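Local atomic coordinates of ORF98 PTP-2 (Cydia pomonella granulosis virus, PDB entry 6I28), a protein that probably removes phosphate from phosphorylated tyrosine and serine or threonine residues of proteins, as dual-specificity phosphatases do. Residues Cys41-Ile46 against Phe86-Leu91. Numbering follows the deposited sequence. Where two conformers were deposited one is given.
Sequences CVVSLI and FNYLWL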
loop_
_atom_site.group_PDB
_atom_site.type_symbol
_atom_site.label_atom_id
_atom_site.label_comp_id
_atom_site.label_asym_id
_atom_site.label_seq_id
_atom_site.Cartn_x
_atom_site.Cartn_y
_atom_site.Cartn_z
ATOM N N CYS A 41 5.058 11.222 -1.659
ATOM C CA CYS A 41 5.388 10.099 -2.529
ATOM C C CYS A 41 4.092 9.356 -2.841
ATOM O O CYS A 41 3.146 9.362 -2.066
ATOM C CB CYS A 41 6.507 9.316 -1.803
ATOM S SG CYS A 41 6.639 7.644 -1.986
ATOM N N VAL A 42 4.056 8.785 -4.020
ATOM C CA VAL A 42 2.903 8.087 -4.544
ATOM C C VAL A 42 3.355 6.738 -5.080
ATOM O O VAL A 42 4.316 6.658 -5.836
ATOM C CB VAL A 42 2.201 8.907 -5.634
ATOM C CG1 VAL A 42 1.058 8.091 -6.163
ATOM C CG2 VAL A 42 1.715 10.248 -5.123
ATOM N N VAL A 43 2.663 5.671 -4.693
ATOM C CA VAL A 43 2.864 4.348 -5.272
ATOM C C VAL A 43 1.586 3.997 -6.033
ATOM O O VAL A 43 0.519 3.776 -5.423
ATOM C CB VAL A 43 3.163 3.274 -4.204
ATOM C CG1 VAL A 43 3.308 1.895 -4.795
ATOM C CG2 VAL A 43 4.385 3.678 -3.428
ATOM N N SER A 44 1.718 3.754 -7.291
ATOM C CA SER A 44 0.599 3.459 -8.194
ATOM C C SER A 44 0.648 1.968 -8.505
ATOM O O SER A 44 1.568 1.476 -9.193
ATOM C CB SER A 44 0.684 4.284 -9.486
ATOM O OG SER A 44 0.580 5.684 -9.310
ATOM N N LEU A 45 -0.351 1.238 -8.047
ATOM C CA LEU A 45 -0.478 -0.197 -8.269
ATOM C C LEU A 45 -1.675 -0.379 -9.203
ATOM O O LEU A 45 -2.817 -0.604 -8.775
ATOM C CB LEU A 45 -0.677 -0.890 -6.978
ATOM C CG LEU A 45 0.445 -0.765 -5.963
ATOM C CD1 LEU A 45 0.010 -1.592 -4.748
ATOM C CD2 LEU A 45 1.742 -1.140 -6.491
ATOM N N ILE A 46 -1.426 -0.222 -10.497
ATOM C CA ILE A 46 -2.492 -0.227 -11.490
ATOM C C ILE A 46 -2.090 -1.021 -12.725
ATOM O O ILE A 46 -0.909 -1.194 -13.023
ATOM C CB ILE A 46 -2.926 1.197 -11.914
ATOM C CG1 ILE A 46 -1.759 1.948 -12.574
ATOM C CG2 ILE A 46 -3.381 2.020 -10.705
ATOM C CD1 ILE A 46 -2.055 3.352 -12.988
ATOM N N PHE A 86 7.942 -2.782 -0.252
ATOM C CA PHE A 86 8.182 -2.532 1.165
ATOM C C PHE A 86 9.389 -1.648 1.423
ATOM O O PHE A 86 9.314 -0.690 2.212
ATOM C CB PHE A 86 8.318 -3.825 1.963
ATOM C CG PHE A 86 8.598 -3.582 3.429
ATOM C CD1 PHE A 86 7.573 -3.319 4.315
ATOM C CD2 PHE A 86 9.900 -3.486 3.892
ATOM C CE1 PHE A 86 7.841 -3.053 5.602
ATOM C CE2 PHE A 86 10.150 -3.193 5.192
ATOM C CZ PHE A 86 9.100 -3.049 6.055
ATOM N N ASN A 87 10.515 -1.970 0.778
ATOM C CA ASN A 87 11.748 -1.222 0.979
ATOM C C ASN A 87 11.616 0.189 0.472
ATOM O O ASN A 87 12.119 1.120 1.110
ATOM C CB ASN A 87 12.875 -1.933 0.303
ATOM C CG ASN A 87 13.274 -3.154 1.041
ATOM O OD1 ASN A 87 13.234 -3.186 2.252
ATOM N ND2 ASN A 87 13.667 -4.184 0.312
ATOM N N TYR A 88 10.886 0.396 -0.630
ATOM C CA TYR A 88 10.609 1.752 -1.083
ATOM C C TYR A 88 9.841 2.546 -0.034
ATOM O O TYR A 88 10.215 3.668 0.353
ATOM C CB TYR A 88 9.846 1.697 -2.381
ATOM C CG TYR A 88 9.557 3.034 -2.987
ATOM C CD1 TYR A 88 10.510 3.698 -3.768
ATOM C CD2 TYR A 88 8.342 3.666 -2.774
ATOM C CE1 TYR A 88 10.205 4.898 -4.309
ATOM C CE2 TYR A 88 8.047 4.875 -3.340
ATOM C CZ TYR A 88 8.984 5.499 -4.124
ATOM O OH TYR A 88 8.632 6.730 -4.639
ATOM N N LEU A 89 8.774 1.942 0.511
ATOM C CA LEU A 89 8.034 2.665 1.540
ATOM C C LEU A 89 8.928 2.976 2.743
ATOM O O LEU A 89 8.905 4.086 3.275
ATOM C CB LEU A 89 6.864 1.808 1.970
ATOM C CG LEU A 89 5.753 1.625 0.906
ATOM C CD1 LEU A 89 4.836 0.502 1.454
ATOM C CD2 LEU A 89 4.977 2.845 0.618
ATOM N N TRP A 90 9.676 1.981 3.214
ATOM C CA TRP A 90 10.516 2.138 4.396
ATOM C C TRP A 90 11.542 3.263 4.184
ATOM O O TRP A 90 11.693 4.142 5.038
ATOM C CB TRP A 90 11.148 0.792 4.728
ATOM C CG TRP A 90 11.582 0.771 6.199
ATOM C CD1 TRP A 90 10.833 0.312 7.284
ATOM C CD2 TRP A 90 12.778 1.264 6.729
ATOM N NE1 TRP A 90 11.518 0.488 8.426
ATOM C CE2 TRP A 90 12.726 1.073 8.125
ATOM C CE3 TRP A 90 13.909 1.851 6.163
ATOM C CZ2 TRP A 90 13.739 1.450 8.951
ATOM C CZ3 TRP A 90 14.904 2.222 6.976
ATOM C CH2 TRP A 90 14.829 2.026 8.368
ATOM N N LEU A 91 12.137 3.342 3.002
ATOM C CA LEU A 91 13.160 4.344 2.782
ATOM C C LEU A 91 12.565 5.745 2.609
ATOM O O LEU A 91 13.185 6.738 3.053
ATOM C CB LEU A 91 14.016 3.939 1.574
ATOM C CG LEU A 91 14.803 2.632 1.724
ATOM C CD1 LEU A 91 15.275 2.091 0.358
ATOM C CD2 LEU A 91 16.012 2.845 2.670
#
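Val-43 and Leu-89 are the residues whose CA atoms come nearest, 8.7 Å apart, where helix segment 86-91 runs almost antiparallel to strand 41-46, at 168°, with the two axes 10.5 Å apart. Side chains bridge that distance, and Tyr-88 does most of the work. Its CG is anti to the backbone N (chi1 -177°), which sends the ring from the helix out to the strand. Cys-41 and Val-43 both approach the ring obliquely and share its CE2, the sulfur lying toward the CZ end and the valine methyl toward CD2. In one of its two deposited conformers, Cys-41 SG lies 3.4 Å from Tyr-88 CE2, a slanting sulfur-aromatic contact that holds for that conformer alone and is to that extent doubtful. Further along the strand, Val-43 puts CG2 3.9 Å from Tyr-88 CE2, and the two side chains pass each other pointing in opposite senses. This is strand-to-helix packing inside the alpha/beta catalytic domain of the dual-specificity phosphatases: strand 41-46 sits in the mixed sheet between strands 100-103 and 64-68, and helix 82-95 packs against it. Val-43 CG2, the methyl anti to the carbonyl carbon, also reaches the neighbouring helix residue, touching Leu-89 CD2 at 4.2 Å. Leu-89 also touches Val-100 of the adjacent strand 100-103, and Leu-114 and Tyr-118 of helix 110-123. The Tyr-88 side chain touches Leu-65 of strand 64-68 as well, and at its far end OH hydrogen-bonds to the backbone O of Gly-62, tying down the phenol end.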